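Local coordinates for insect group II chitinase (Ostrinia furnacalis, PDB 5Y2C), which probably hydrolyses chitin chains as a family 18 glycosidase, captured as an engineered variant of one catalytic domain holding an intact chitin oligosaccharide, at residues V6-N11 / I36-V41; L78-W83 / L120-L125. All blocks are in the same frame, centred on the assembly; numbering follows the deposited sequence.

Contact 1. Residues V6-N11 / I36-V41. With NAG (2-acetamido-2-deoxy-beta-D-glucopyranose), chain C.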
loop_
_atom_site.group_PDB
_atom_site.type_symbol
_atom_site.label_atom_id
_atom_site.label_comp_id
_atom_site.label_asym_id
_atom_site.label_seq_id
_atom_site.Cartn_x
_atom_site.Cartn_y
_atom_site.Cartn_z
ATOM N N VAL A 6 -4.280 7.369 -5.239
ATOM C CA VAL A 6 -5.080 6.237 -4.777
ATOM C C VAL A 6 -4.851 6.074 -3.279
ATOM O O VAL A 6 -3.732 5.789 -2.840
ATOM C CB VAL A 6 -4.713 4.947 -5.536
ATOM C CG1 VAL A 6 -5.503 3.762 -5.013
ATOM C CG2 VAL A 6 -4.917 5.100 -7.053
ATOM N N CYS A 7 -5.904 6.262 -2.493
ATOM C CA CYS A 7 -5.825 6.236 -1.041
ATOM C C CYS A 7 -6.422 4.949 -0.522
ATOM O O CYS A 7 -7.569 4.625 -0.850
ATOM C CB CYS A 7 -6.580 7.408 -0.423
ATOM S SG CYS A 7 -6.049 9.052 -0.922
ATOM N N TYR A 8 -5.667 4.231 0.307
ATOM C CA TYR A 8 -6.192 3.050 0.968
ATOM C C TYR A 8 -6.787 3.471 2.307
ATOM O O TYR A 8 -6.107 4.093 3.133
ATOM C CB TYR A 8 -5.096 2.003 1.131
ATOM C CG TYR A 8 -4.907 1.205 -0.137
ATOM C CD1 TYR A 8 -4.033 1.632 -1.128
ATOM C CD2 TYR A 8 -5.644 0.049 -0.370
ATOM C CE1 TYR A 8 -3.873 0.906 -2.293
ATOM C CE2 TYR A 8 -5.493 -0.668 -1.526
ATOM C CZ TYR A 8 -4.610 -0.241 -2.481
ATOM O OH TYR A 8 -4.470 -0.969 -3.632
ATOM N N TYR A 9 -8.074 3.188 2.485
ATOM C CA TYR A 9 -8.773 3.336 3.748
ATOM C C TYR A 9 -8.860 1.940 4.355
ATOM O O TYR A 9 -9.174 0.975 3.644
ATOM C CB TYR A 9 -10.166 3.943 3.540
ATOM C CG TYR A 9 -11.101 3.738 4.718
ATOM C CD1 TYR A 9 -11.154 4.667 5.764
ATOM C CD2 TYR A 9 -11.909 2.607 4.802
ATOM C CE1 TYR A 9 -11.986 4.467 6.850
ATOM C CE2 TYR A 9 -12.734 2.398 5.884
ATOM C CZ TYR A 9 -12.772 3.328 6.902
ATOM O OH TYR A 9 -13.614 3.114 7.973
ATOM N N THR A 10 -8.537 1.815 5.648
ATOM C CA THR A 10 -8.548 0.516 6.316
ATOM C C THR A 10 -9.634 0.497 7.377
ATOM O O THR A 10 -9.634 1.334 8.288
ATOM C CB THR A 10 -7.180 0.165 6.929
ATOM O OG1 THR A 10 -6.865 1.028 8.029
ATOM C CG2 THR A 10 -6.096 0.276 5.896
ATOM N N ASN A 11 -10.539 -0.482 7.285
ATOM C CA ASN A 11 -11.664 -0.499 8.214
ATOM C C ASN A 11 -11.222 -0.783 9.652
ATOM O O ASN A 11 -11.847 -0.269 10.587
ATOM C CB ASN A 11 -12.735 -1.495 7.753
ATOM C CG ASN A 11 -12.213 -2.908 7.583
ATOM O OD1 ASN A 11 -11.016 -3.158 7.648
ATOM N ND2 ASN A 11 -13.123 -3.836 7.331
ATOM N N ILE A 36 -9.637 3.223 -1.894
ATOM C CA ILE A 36 -9.761 1.776 -1.857
ATOM C C ILE A 36 -10.123 1.386 -0.428
ATOM O O ILE A 36 -9.385 1.696 0.515
ATOM C CB ILE A 36 -8.474 1.063 -2.280
ATOM C CG1 ILE A 36 -7.941 1.590 -3.621
ATOM C CG2 ILE A 36 -8.752 -0.432 -2.344
ATOM C CD1 ILE A 36 -8.939 1.599 -4.746
ATOM N N TYR A 37 -11.239 0.675 -0.277
ATOM C CA TYR A 37 -11.724 0.208 1.019
ATOM C C TYR A 37 -11.085 -1.144 1.327
ATOM O O TYR A 37 -11.439 -2.163 0.719
ATOM C CB TYR A 37 -13.246 0.113 0.991
ATOM C CG TYR A 37 -13.910 -0.073 2.331
ATOM C CD1 TYR A 37 -13.747 -1.252 3.051
ATOM C CD2 TYR A 37 -14.755 0.901 2.845
ATOM C CE1 TYR A 37 -14.360 -1.435 4.273
ATOM C CE2 TYR A 37 -15.380 0.730 4.059
ATOM C CZ TYR A 37 -15.180 -0.436 4.773
ATOM O OH TYR A 37 -15.815 -0.592 5.983
ATOM N N ALA A 38 -10.159 -1.164 2.277
ATOM C CA ALA A 38 -9.442 -2.384 2.642
ATOM C C ALA A 38 -9.932 -2.907 3.993
ATOM O O ALA A 38 -10.082 -2.127 4.942
ATOM C CB ALA A 38 -7.929 -2.128 2.686
ATOM N N PHE A 39 -10.225 -4.209 4.073
ATOM C CA PHE A 39 -10.242 -5.142 2.939
ATOM C C PHE A 39 -11.546 -5.921 3.006
ATOM O O PHE A 39 -12.110 -6.078 4.094
ATOM C CB PHE A 39 -9.088 -6.169 2.990
ATOM C CG PHE A 39 -7.745 -5.628 2.599
ATOM C CD1 PHE A 39 -7.483 -5.271 1.282
ATOM C CD2 PHE A 39 -6.716 -5.533 3.539
ATOM C CE1 PHE A 39 -6.249 -4.774 0.911
ATOM C CE2 PHE A 39 -5.458 -5.047 3.171
ATOM C CZ PHE A 39 -5.231 -4.661 1.853
ATOM N N ALA A 40 -12.003 -6.446 1.870
ATOM C CA ALA A 40 -12.918 -7.581 1.876
ATOM C C ALA A 40 -12.104 -8.857 1.671
ATOM O O ALA A 40 -10.910 -8.818 1.354
ATOM C CB ALA A 40 -14.019 -7.446 0.812
ATOM N N VAL A 41 -12.761 -10.003 1.881
ATOM C CA VAL A 41 -12.079 -11.288 1.873
ATOM C C VAL A 41 -12.818 -12.281 0.983
ATOM O O VAL A 41 -13.977 -12.083 0.598
ATOM C CB VAL A 41 -11.907 -11.843 3.305
ATOM C CG1 VAL A 41 -11.020 -10.880 4.118
ATOM C CG2 VAL A 41 -13.257 -12.048 3.987
HETATM C C1 NAG C . 0.608 -4.774 1.714
HETATM C C2 NAG C . -0.896 -4.886 1.834
HETATM C C3 NAG C . -1.409 -4.694 3.257
HETATM C C4 NAG C . -0.375 -4.357 4.319
HETATM C C5 NAG C . 0.500 -3.286 3.703
HETATM C C6 NAG C . 1.651 -2.841 4.551
HETATM C C7 NAG C . -2.314 -4.335 -0.023
HETATM C C8 NAG C . -2.850 -3.219 -0.815
HETATM N N2 NAG C . -1.586 -3.977 0.973
HETATM O O3 NAG C . -2.116 -5.842 3.601
HETATM O O4 NAG C . -0.973 -3.905 5.466
HETATM O O5 NAG C . 1.018 -3.673 2.443
HETATM O O6 NAG C . 2.381 -3.918 5.012
HETATM O O7 NAG C . -2.560 -5.443 -0.284
#

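Contact 2. Residues L78-W83 / L120-L125. With NAG (2-acetamido-2-deoxy-beta-D-glucopyranose), chain B; NAG (2-acetamido-2-deoxy-beta-D-glucopyranose), chain C; NAG (2-acetamido-2-deoxy-beta-D-glucopyranose), chain D.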
loop_
_atom_site.group_PDB
_atom_site.type_symbol
_atom_site.label_atom_id
_atom_site.label_comp_id
_atom_site.label_asym_id
_atom_site.label_seq_id
_atom_site.Cartn_x
_atom_site.Cartn_y
_atom_site.Cartn_z
ATOM N N LEU A 78 -13.626 -1.337 -3.760
ATOM C CA LEU A 78 -13.444 -2.297 -2.687
ATOM C C LEU A 78 -12.165 -3.081 -2.938
ATOM O O LEU A 78 -11.958 -3.595 -4.042
ATOM C CB LEU A 78 -14.649 -3.237 -2.610
ATOM C CG LEU A 78 -14.559 -4.378 -1.601
ATOM C CD1 LEU A 78 -14.465 -3.832 -0.180
ATOM C CD2 LEU A 78 -15.748 -5.324 -1.756
ATOM N N GLY A 79 -11.294 -3.139 -1.933
ATOM C CA GLY A 79 -10.086 -3.949 -2.011
ATOM C C GLY A 79 -10.346 -5.350 -1.494
ATOM O O GLY A 79 -10.926 -5.526 -0.423
ATOM N N LEU A 80 -9.950 -6.349 -2.279
ATOM C CA LEU A 80 -10.202 -7.749 -1.946
ATOM C C LEU A 80 -8.879 -8.426 -1.635
ATOM O O LEU A 80 -7.994 -8.493 -2.499
ATOM C CB LEU A 80 -10.918 -8.489 -3.079
ATOM C CG LEU A 80 -11.040 -10.020 -2.933
ATOM C CD1 LEU A 80 -12.015 -10.411 -1.799
ATOM C CD2 LEU A 80 -11.455 -10.680 -4.243
ATOM N N GLY A 81 -8.738 -8.910 -0.400
ATOM C CA GLY A 81 -7.563 -9.667 -0.046
ATOM C C GLY A 81 -6.726 -9.012 1.031
ATOM O O GLY A 81 -7.131 -8.939 2.194
ATOM N N GLY A 82 -5.559 -8.513 0.643
ATOM C CA GLY A 82 -4.576 -8.031 1.589
ATOM C C GLY A 82 -3.634 -9.138 2.019
ATOM O O GLY A 82 -3.790 -10.306 1.662
ATOM N N TRP A 83 -2.623 -8.756 2.803
ATOM C CA TRP A 83 -1.616 -9.730 3.212
ATOM C C TRP A 83 -2.240 -10.875 4.002
ATOM O O TRP A 83 -2.008 -12.058 3.702
ATOM C CB TRP A 83 -0.532 -9.057 4.044
ATOM C CG TRP A 83 0.465 -10.063 4.574
ATOM C CD1 TRP A 83 0.513 -10.575 5.837
ATOM C CD2 TRP A 83 1.516 -10.709 3.839
ATOM N NE1 TRP A 83 1.540 -11.480 5.941
ATOM C CE2 TRP A 83 2.175 -11.580 4.733
ATOM C CE3 TRP A 83 1.979 -10.623 2.522
ATOM C CZ2 TRP A 83 3.269 -12.366 4.352
ATOM C CZ3 TRP A 83 3.069 -11.407 2.142
ATOM C CH2 TRP A 83 3.702 -12.264 3.056
ATOM N N LEU A 120 -13.467 -2.756 -8.146
ATOM C CA LEU A 120 -12.772 -3.756 -7.345
ATOM C C LEU A 120 -11.275 -3.610 -7.542
ATOM O O LEU A 120 -10.790 -3.458 -8.666
ATOM C CB LEU A 120 -13.201 -5.188 -7.731
ATOM C CG LEU A 120 -12.500 -6.379 -7.052
ATOM C CD1 LEU A 120 -12.983 -6.547 -5.608
ATOM C CD2 LEU A 120 -12.750 -7.650 -7.844
ATOM N N ASP A 121 -10.532 -3.667 -6.448
ATOM C CA ASP A 121 -9.071 -3.657 -6.508
ATOM C C ASP A 121 -8.582 -4.983 -5.961
ATOM O O ASP A 121 -8.873 -5.335 -4.806
ATOM C CB ASP A 121 -8.518 -2.441 -5.765
ATOM C CG ASP A 121 -7.011 -2.396 -5.683
ATOM O OD1 ASP A 121 -6.394 -2.124 -6.743
ATOM O OD2 ASP A 121 -6.477 -2.447 -4.546
ATOM N N LEU A 122 -7.895 -5.744 -6.812
ATOM C CA LEU A 122 -7.480 -7.101 -6.468
ATOM C C LEU A 122 -6.194 -7.034 -5.669
ATOM O O LEU A 122 -5.170 -6.568 -6.185
ATOM C CB LEU A 122 -7.306 -7.939 -7.729
ATOM C CG LEU A 122 -8.576 -8.225 -8.550
ATOM C CD1 LEU A 122 -8.199 -8.761 -9.919
ATOM C CD2 LEU A 122 -9.495 -9.210 -7.830
ATOM N N ASP A 123 -6.237 -7.552 -4.439
ATOM C CA ASP A 123 -5.090 -7.548 -3.539
ATOM C C ASP A 123 -4.747 -8.960 -3.088
ATOM O O ASP A 123 -4.679 -9.245 -1.882
ATOM C CB ASP A 123 -5.365 -6.649 -2.329
ATOM C CG ASP A 123 -5.907 -5.296 -2.739
ATOM O OD1 ASP A 123 -5.304 -4.700 -3.649
ATOM O OD2 ASP A 123 -6.924 -4.832 -2.170
ATOM N N TRP A 124 -4.536 -9.855 -4.049
ATOM C CA TRP A 124 -4.070 -11.205 -3.752
ATOM C C TRP A 124 -2.553 -11.186 -3.687
ATOM O O TRP A 124 -1.893 -10.897 -4.689
ATOM C CB TRP A 124 -4.567 -12.199 -4.799
ATOM C CG TRP A 124 -4.023 -13.580 -4.656
ATOM C CD1 TRP A 124 -3.477 -14.144 -3.537
ATOM C CD2 TRP A 124 -3.945 -14.576 -5.683
ATOM N NE1 TRP A 124 -3.067 -15.426 -3.802
ATOM C CE2 TRP A 124 -3.340 -15.716 -5.114
ATOM C CE3 TRP A 124 -4.326 -14.615 -7.029
ATOM C CZ2 TRP A 124 -3.126 -16.883 -5.841
ATOM C CZ3 TRP A 124 -4.106 -15.766 -7.745
ATOM C CH2 TRP A 124 -3.513 -16.885 -7.153
ATOM N N LEU A 125 -2.002 -11.474 -2.511
ATOM C CA LEU A 125 -0.556 -11.393 -2.278
ATOM C C LEU A 125 -0.018 -12.797 -2.009
ATOM O O LEU A 125 0.004 -13.251 -0.864
ATOM C CB LEU A 125 -0.206 -10.449 -1.118
ATOM C CG LEU A 125 -0.812 -9.049 -1.001
ATOM C CD1 LEU A 125 0.059 -8.197 -0.096
ATOM C CD2 LEU A 125 -0.985 -8.385 -2.355
HETATM C C1 NAG B . 4.622 -7.989 2.995
HETATM C C2 NAG B . 3.844 -7.460 4.166
HETATM C C3 NAG B . 2.479 -7.011 3.697
HETATM C C4 NAG B . 2.516 -6.111 2.494
HETATM C C5 NAG B . 3.343 -6.793 1.444
HETATM C C6 NAG B . 3.635 -5.866 0.305
HETATM C C7 NAG B . 4.405 -8.480 6.310
HETATM C C8 NAG B . 4.271 -9.693 7.106
HETATM N N2 NAG B . 3.725 -8.424 5.205
HETATM O O3 NAG B . 1.872 -6.349 4.749
HETATM O O4 NAG B . 1.171 -6.000 2.123
HETATM O O5 NAG B . 4.565 -7.067 1.995
HETATM O O6 NAG B . 3.560 -6.451 -0.945
HETATM O O7 NAG B . 5.081 -7.630 6.710
HETATM C C1 NAG C . 0.608 -4.774 1.714
HETATM C C2 NAG C . -0.896 -4.886 1.834
HETATM C C3 NAG C . -1.409 -4.694 3.257
HETATM C C4 NAG C . -0.375 -4.357 4.319
HETATM C C5 NAG C . 0.500 -3.286 3.703
HETATM C C6 NAG C . 1.651 -2.841 4.551
HETATM C C7 NAG C . -2.314 -4.335 -0.023
HETATM C C8 NAG C . -2.850 -3.219 -0.815
HETATM N N2 NAG C . -1.586 -3.977 0.973
HETATM O O3 NAG C . -2.116 -5.842 3.601
HETATM O O4 NAG C . -0.973 -3.905 5.466
HETATM O O5 NAG C . 1.018 -3.673 2.443
HETATM O O6 NAG C . 2.381 -3.918 5.012
HETATM O O7 NAG C . -2.560 -5.443 -0.284
HETATM C C1 NAG D . -1.002 -4.851 6.460
HETATM C C2 NAG D . -0.976 -4.183 7.792
HETATM C C3 NAG D . -1.248 -5.208 8.879
HETATM C C4 NAG D . -2.554 -5.919 8.598
HETATM C C5 NAG D . -2.546 -6.468 7.189
HETATM C C6 NAG D . -3.868 -7.066 6.786
HETATM C C7 NAG D . 0.300 -2.215 8.052
HETATM C C8 NAG D . 1.660 -1.679 8.221
HETATM N N2 NAG D . 0.218 -3.488 8.071
HETATM O O3 NAG D . -1.302 -4.533 10.067
HETATM O O4 NAG D . -2.804 -6.956 9.489
HETATM O O5 NAG D . -2.277 -5.359 6.390
HETATM O O6 NAG D . -3.764 -7.870 5.639
HETATM O O7 NAG D . -0.623 -1.516 7.915
#

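Contact 1. Residues V6-N11 / I36-V41
I36 lies over one face of the Y8 ring, its CB 3.9 Å from the centroid, and I36 CG2 comes within 3.4 Å of Y8 CE2; A38 CB meets the same ring at its edge. On the other surface of the pair Y9 and Y37 run side by side, planes 54° apart, with Y9 CE2 3.6 Å above the Y37 ring near its rim: an oblique pairing. N11 CB approaches the Y37 phenol, 3.7 Å from OH, and N11 ND2 and Y37 OH are both hydrogen-bonded to D57 OD1. Strands 4-10 and 34-42 are parallel neighbours in the family's TIM barrel, registered as Y8/I36, Y9/Y37 and T10/A38, their short segments crossing at 43°. Four backbone bonds join them: C7 O accepts from I36 N (2.7 Å), Y9 N gives to I36 O, A38 N to Y9 O, and N11 N to A38 O (2.9 Å). Y8 holds CG anti to its carbonyl carbon (chi1 -82°), directing the phenol into the barrel, toward its hydrogen-bond partner D121. A cis peptide precedes F39, whose ring has A38 CB over one face and C8 of NAG chain C in plane at its edge; F39 CZ is 3.5 Å from C7 of that sugar.

Contact 2. Residues L78-W83 / L120-L125
W83 and L125 meet at the C-terminal side of the two strands, beside the bound sugars: L125 CD1 lies at the edge of the indole, 4.1 Å from W83 CE3. Starting at its root, W83 CB touches O3 of NAG chain C and C3 of NAG chain B. With CG anti to the backbone N (chi1 175°), the indole lies beneath the latter sugar, whose N2 sits 3.4 Å above the ring plane, over its centre. CD2 and CE2 face this N2, NE1 meets the acetyl methyl C8 at 3.5 Å, and CE3 and CZ3 at the far side approach C1. Replacing W83 with an alanine would probably leave the acetamido side of that sugar without its flat platform and free to shift. W83 N gives a straight bond (171°) to O3 of NAG chain C and lies 3.2 Å from O6 of NAG chain D.

Deeper in, L78/L120, G79/D121, L80/L122 and G81/D123 are in parallel register: L78 O accepts from D121 N, L80 N gives to D121 O, L80 O accepts from D123 N and G82 N gives to D123 O (all 2.8-2.9 Å). L80 CB packs on L120 CD1, facing helix 98-115. On the D121 side, D123 OD2 lies 3.3 Å from G79 CA, where a CB would clash. Separately, the backbone angles of G81 and G82 themselves call for glycine. D121 OD1 is held by S164.

D121, D123 and L125 fall in the family motif DxxDxDxE, its last position here being the engineered leucine. L125 CD1 lies 3.3 Å from O4 of NAG chain B, the oxygen joining it to NAG chain C. A methyl there cannot donate the proton that the family's glutamate supplies, consistent with the linkage being intact.

Both contacts are buried pairings of neighbouring parallel barrel strands, their centres about 8 Å apart, and the sheet runs on between them: strand 34-42 of contact 1 pairs with strand 75-82 of contact 2, A40 N lying 2.7 Å from G79 O. Inside the barrel a probable hydrogen bond of 2.7 Å joins Y8 OH to D121 OD2, while F39 packs on D123 and G81. Contact 1, with the more strongly crossed strands, is built on tyrosine rings and aliphatic groups; contact 2 runs nearly parallel (4°), with glycines beside carboxylates. Contact 2 touches more of the glycan, the sugars on either side of NAG chain C included, and its W83 is partly exposed; in contact 1 the F39 side chain comes about 4 Å from another sugar.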